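Local coordinates for protein Baccell_00875 (Bacteroides cellulosilyticus DSM 14838, PDB 5NO8) that probably acts as a polysaccharide lyase that removes the rhamnose caps, linked through glucuronic acid, from complex arabinogalactan proteins, at residues S138-Y152 with Q213-L227. Residues are numbered along the deposited sequence; the frame is centred on the assembly and turned at random.
Sequences SLYDVAVYTPFNDNY and QTRGIIALDLPDLLL
D150 lies alongside the aliphatic part of R215, its CG 3.6 Å from R215 CD. With CG anti to the backbone N (chi1 -171°), the carboxylate reaches the guanidinium edge, and D150 OD2 forms a salt bridge to R215 NH1 at 2.8 Å. The oxygen lies in the guanidinium plane, but NH1 meets it from above the carboxylate plane, 38° out. T165 ties both partners from outside: its N donates to D150 OD2 and its O accepts from R215 NH1. With an alanine here, R215 NH1 would probably lose its charged mate and T165 N its acceptor, although T165 O and D608 would still hold the guanidinium.

Strands 142-145 and 217-221 run antiparallel. V144 and L220 form a hydrogen-bonded pair. T146 OG1 is pressed against L220 CG at 3.4 Å and is buried without a polar partner. Beyond, V142 CG1 packs on L222 CD2 at 4.0 Å.

The chain turns a corner at D141. There D224 OD1 accepts from D141 N at 3.0 Å, on its syn side but 28° out of the carboxylate plane, while D224 OD2 sits at the Y140 ring edge. A water bridges D141 OD1 and D224 OD2, probably easing the closeness of two carboxylates. Y663 and K664 also hold D141. Pairing resumes at L139 and L225, whose CD1 atoms meet at 4.2 Å.

Strand 137-145 lies between strand 75-81 and strands 217-221 and 225-227 in a mixed sheet, while T146, L222 and L225 pack on strand 232-242 of the adjoining antiparallel sheet.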
# COMPACT_ATOMS: atom_id res chain seq x y z
N SER A 138 -30.41 13.82 10.56
CA SER A 138 -29.08 13.82 9.95
C SER A 138 -28.46 12.45 10.23
O SER A 138 -28.59 11.92 11.33
CB SER A 138 -28.22 14.93 10.50
OG SER A 138 -28.74 16.20 10.16
N LEU A 139 -27.88 11.84 9.22
CA LEU A 139 -27.19 10.56 9.39
C LEU A 139 -25.71 10.81 9.17
O LEU A 139 -25.34 11.38 8.14
CB LEU A 139 -27.68 9.52 8.38
CG LEU A 139 -29.20 9.20 8.43
CD1 LEU A 139 -29.58 8.10 7.45
CD2 LEU A 139 -29.61 8.84 9.86
N TYR A 140 -24.89 10.38 10.12
CA TYR A 140 -23.47 10.49 10.02
C TYR A 140 -22.85 9.10 10.08
O TYR A 140 -23.41 8.18 10.70
CB TYR A 140 -22.94 11.33 11.16
CG TYR A 140 -23.37 12.76 11.17
CD1 TYR A 140 -22.64 13.72 10.47
CD2 TYR A 140 -24.50 13.18 11.85
CE1 TYR A 140 -23.00 15.04 10.51
CE2 TYR A 140 -24.88 14.51 11.88
CZ TYR A 140 -24.11 15.44 11.18
OH TYR A 140 -24.44 16.76 11.22
N ASP A 141 -21.67 8.93 9.48
CA ASP A 141 -20.96 7.65 9.51
C ASP A 141 -21.89 6.50 9.11
O ASP A 141 -22.07 5.52 9.84
CB ASP A 141 -20.30 7.44 10.87
CG ASP A 141 -18.95 8.15 10.98
OD1 ASP A 141 -18.79 9.18 10.27
OD2 ASP A 141 -18.05 7.65 11.70
N VAL A 142 -22.45 6.67 7.94
CA VAL A 142 -23.35 5.70 7.32
C VAL A 142 -22.46 4.77 6.49
O VAL A 142 -21.69 5.24 5.66
CB VAL A 142 -24.35 6.38 6.37
CG1 VAL A 142 -25.33 5.35 5.79
CG2 VAL A 142 -25.08 7.51 7.09
N ALA A 143 -22.55 3.46 6.72
CA ALA A 143 -21.68 2.52 6.01
C ALA A 143 -22.34 1.17 5.81
O ALA A 143 -23.19 0.78 6.58
CB ALA A 143 -20.34 2.37 6.71
N VAL A 144 -21.95 0.50 4.72
CA VAL A 144 -22.40 -0.85 4.44
C VAL A 144 -21.17 -1.75 4.54
O VAL A 144 -20.12 -1.47 3.92
CB VAL A 144 -23.04 -0.96 3.05
CG1 VAL A 144 -23.42 -2.40 2.70
CG2 VAL A 144 -24.24 -0.05 2.93
N TYR A 145 -21.27 -2.85 5.29
CA TYR A 145 -20.19 -3.83 5.32
C TYR A 145 -20.05 -4.54 3.97
O TYR A 145 -21.04 -4.99 3.39
CB TYR A 145 -20.42 -4.87 6.41
CG TYR A 145 -20.39 -4.33 7.78
CD1 TYR A 145 -19.24 -3.75 8.30
CD2 TYR A 145 -21.50 -4.41 8.60
CE1 TYR A 145 -19.19 -3.26 9.59
CE2 TYR A 145 -21.48 -3.93 9.89
CZ TYR A 145 -20.32 -3.38 10.40
OH TYR A 145 -20.32 -2.91 11.70
N THR A 146 -18.81 -4.61 3.48
CA THR A 146 -18.46 -5.32 2.25
C THR A 146 -17.21 -6.13 2.58
O THR A 146 -16.08 -5.72 2.27
CB THR A 146 -18.24 -4.36 1.06
OG1 THR A 146 -17.18 -3.46 1.37
CG2 THR A 146 -19.51 -3.61 0.69
N PRO A 147 -17.40 -7.27 3.27
CA PRO A 147 -16.26 -7.99 3.86
C PRO A 147 -15.51 -8.82 2.82
O PRO A 147 -15.51 -10.04 2.90
CB PRO A 147 -16.90 -8.83 4.95
CG PRO A 147 -18.28 -9.07 4.46
CD PRO A 147 -18.68 -7.82 3.73
N PHE A 148 -14.87 -8.14 1.88
CA PHE A 148 -14.05 -8.79 0.84
C PHE A 148 -12.97 -9.65 1.52
O PHE A 148 -12.41 -9.26 2.56
CB PHE A 148 -13.39 -7.77 -0.10
CG PHE A 148 -14.34 -7.05 -1.00
CD1 PHE A 148 -14.76 -7.62 -2.20
CD2 PHE A 148 -14.80 -5.77 -0.66
CE1 PHE A 148 -15.63 -6.94 -3.05
CE2 PHE A 148 -15.68 -5.11 -1.50
CZ PHE A 148 -16.10 -5.69 -2.68
N ASN A 149 -12.68 -10.80 0.90
CA ASN A 149 -11.82 -11.84 1.49
C ASN A 149 -10.35 -11.53 1.25
O ASN A 149 -9.68 -12.19 0.46
CB ASN A 149 -12.25 -13.21 0.92
CG ASN A 149 -11.87 -14.38 1.81
OD1 ASN A 149 -11.43 -14.21 2.93
ND2 ASN A 149 -12.05 -15.59 1.27
N ASP A 150 -9.88 -10.45 1.89
CA ASP A 150 -8.55 -9.90 1.69
C ASP A 150 -7.79 -10.17 2.98
O ASP A 150 -7.86 -9.43 3.98
CB ASP A 150 -8.61 -8.40 1.38
CG ASP A 150 -7.27 -7.81 0.95
OD1 ASP A 150 -6.18 -8.35 1.34
OD2 ASP A 150 -7.28 -6.80 0.19
N ASN A 151 -7.08 -11.29 2.99
CA ASN A 151 -6.31 -11.71 4.14
C ASN A 151 -5.28 -12.77 3.70
O ASN A 151 -5.31 -13.21 2.56
CB ASN A 151 -7.24 -12.21 5.26
CG ASN A 151 -8.27 -13.18 4.76
OD1 ASN A 151 -7.93 -14.31 4.44
ND2 ASN A 151 -9.55 -12.74 4.67
N TYR A 152 -4.37 -13.10 4.61
CA TYR A 152 -3.15 -13.82 4.30
C TYR A 152 -2.99 -15.06 5.18
O TYR A 152 -2.11 -15.10 6.02
CB TYR A 152 -1.95 -12.90 4.55
CG TYR A 152 -1.89 -11.61 3.74
CD1 TYR A 152 -2.22 -11.58 2.38
CD2 TYR A 152 -1.40 -10.44 4.33
CE1 TYR A 152 -2.13 -10.39 1.64
CE2 TYR A 152 -1.29 -9.26 3.60
CZ TYR A 152 -1.67 -9.22 2.27
OH TYR A 152 -1.55 -8.02 1.54
N GLN A 213 -1.96 -10.44 9.52
CA GLN A 213 -2.33 -11.48 8.57
C GLN A 213 -3.72 -11.32 7.97
O GLN A 213 -4.19 -12.19 7.23
CB GLN A 213 -2.24 -12.86 9.23
CG GLN A 213 -1.03 -13.13 10.11
CD GLN A 213 0.28 -12.93 9.39
OE1 GLN A 213 0.36 -13.02 8.16
NE2 GLN A 213 1.33 -12.68 10.16
N THR A 214 -4.39 -10.21 8.28
CA THR A 214 -5.68 -9.93 7.71
C THR A 214 -5.84 -8.44 7.51
O THR A 214 -5.39 -7.69 8.34
CB THR A 214 -6.81 -10.40 8.63
OG1 THR A 214 -8.06 -10.08 8.02
CG2 THR A 214 -6.77 -9.77 10.02
N ARG A 215 -6.54 -8.06 6.45
CA ARG A 215 -6.83 -6.67 6.21
C ARG A 215 -7.97 -6.21 7.10
O ARG A 215 -8.20 -5.01 7.26
CB ARG A 215 -7.15 -6.44 4.76
CG ARG A 215 -7.08 -4.98 4.36
CD ARG A 215 -6.91 -4.85 2.89
NE ARG A 215 -6.99 -3.46 2.47
CZ ARG A 215 -7.16 -3.09 1.22
NH1 ARG A 215 -7.27 -4.00 0.23
NH2 ARG A 215 -7.23 -1.79 0.94
N GLY A 216 -8.70 -7.15 7.69
CA GLY A 216 -9.84 -6.84 8.50
C GLY A 216 -11.12 -6.80 7.66
O GLY A 216 -11.19 -7.38 6.57
N ILE A 217 -12.13 -6.17 8.22
CA ILE A 217 -13.47 -6.10 7.63
C ILE A 217 -13.69 -4.71 7.07
O ILE A 217 -13.70 -3.77 7.81
CB ILE A 217 -14.56 -6.41 8.66
CG1 ILE A 217 -14.37 -7.81 9.28
CG2 ILE A 217 -15.96 -6.28 8.03
CD1 ILE A 217 -14.35 -8.95 8.30
N ILE A 218 -13.91 -4.64 5.77
CA ILE A 218 -14.11 -3.35 5.06
C ILE A 218 -15.58 -2.91 5.18
O ILE A 218 -16.48 -3.72 5.00
CB ILE A 218 -13.72 -3.50 3.58
CG1 ILE A 218 -12.20 -3.77 3.47
CG2 ILE A 218 -14.14 -2.28 2.77
CD1 ILE A 218 -11.79 -4.52 2.24
N ALA A 219 -15.79 -1.63 5.48
CA ALA A 219 -17.10 -0.99 5.41
C ALA A 219 -17.01 0.21 4.46
O ALA A 219 -16.12 1.04 4.60
CB ALA A 219 -17.57 -0.52 6.78
N LEU A 220 -17.88 0.26 3.47
CA LEU A 220 -17.89 1.39 2.53
C LEU A 220 -18.79 2.51 3.09
O LEU A 220 -19.97 2.27 3.39
CB LEU A 220 -18.36 0.92 1.15
CG LEU A 220 -17.49 -0.16 0.50
CD1 LEU A 220 -17.97 -0.44 -0.90
CD2 LEU A 220 -15.99 0.16 0.46
N ASP A 221 -18.23 3.72 3.19
CA ASP A 221 -18.94 4.86 3.73
C ASP A 221 -19.71 5.64 2.69
O ASP A 221 -19.16 6.05 1.68
CB ASP A 221 -17.97 5.83 4.41
CG ASP A 221 -17.23 5.21 5.57
OD1 ASP A 221 -17.89 4.58 6.44
OD2 ASP A 221 -16.00 5.36 5.65
N LEU A 222 -20.99 5.84 2.95
CA LEU A 222 -21.85 6.69 2.16
C LEU A 222 -21.59 8.14 2.59
O LEU A 222 -21.00 8.39 3.66
CB LEU A 222 -23.33 6.33 2.40
CG LEU A 222 -23.83 5.09 1.68
CD1 LEU A 222 -23.17 3.83 2.19
CD2 LEU A 222 -25.36 5.00 1.77
N PRO A 223 -22.05 9.11 1.78
CA PRO A 223 -22.02 10.48 2.27
C PRO A 223 -22.83 10.64 3.55
O PRO A 223 -23.79 9.89 3.79
CB PRO A 223 -22.68 11.28 1.13
CG PRO A 223 -22.60 10.38 -0.07
CD PRO A 223 -22.75 9.01 0.49
N ASP A 224 -22.44 11.61 4.38
CA ASP A 224 -23.32 12.02 5.46
C ASP A 224 -24.60 12.61 4.82
O ASP A 224 -24.53 13.24 3.76
CB ASP A 224 -22.63 13.00 6.39
CG ASP A 224 -21.49 12.35 7.21
OD1 ASP A 224 -21.43 11.11 7.49
OD2 ASP A 224 -20.62 13.13 7.66
N LEU A 225 -25.75 12.36 5.44
CA LEU A 225 -27.05 12.62 4.81
C LEU A 225 -27.90 13.51 5.72
O LEU A 225 -27.73 13.54 6.96
CB LEU A 225 -27.81 11.31 4.55
CG LEU A 225 -27.13 10.20 3.75
CD1 LEU A 225 -27.93 8.91 3.70
CD2 LEU A 225 -26.87 10.72 2.35
N LEU A 226 -28.82 14.22 5.08
CA LEU A 226 -29.87 14.94 5.78
C LEU A 226 -31.15 14.55 5.08
O LEU A 226 -31.28 14.80 3.88
CB LEU A 226 -29.62 16.46 5.71
CG LEU A 226 -30.61 17.39 6.41
CD1 LEU A 226 -30.87 17.02 7.81
CD2 LEU A 226 -30.10 18.82 6.39
N LEU A 227 -32.07 13.89 5.81
CA LEU A 227 -33.30 13.39 5.20
C LEU A 227 -34.49 14.00 5.88
O LEU A 227 -34.68 13.82 7.07
CB LEU A 227 -33.38 11.88 5.28
CG LEU A 227 -32.29 11.10 4.55
CD1 LEU A 227 -32.48 9.63 4.84
CD2 LEU A 227 -32.33 11.42 3.07
O HOH W 1 -19.49 11.72 9.82
O HOH W 2 -21.41 8.73 6.26
O HOH W 3 -13.03 -7.20 4.46
O HOH W 4 -10.13 -9.83 5.36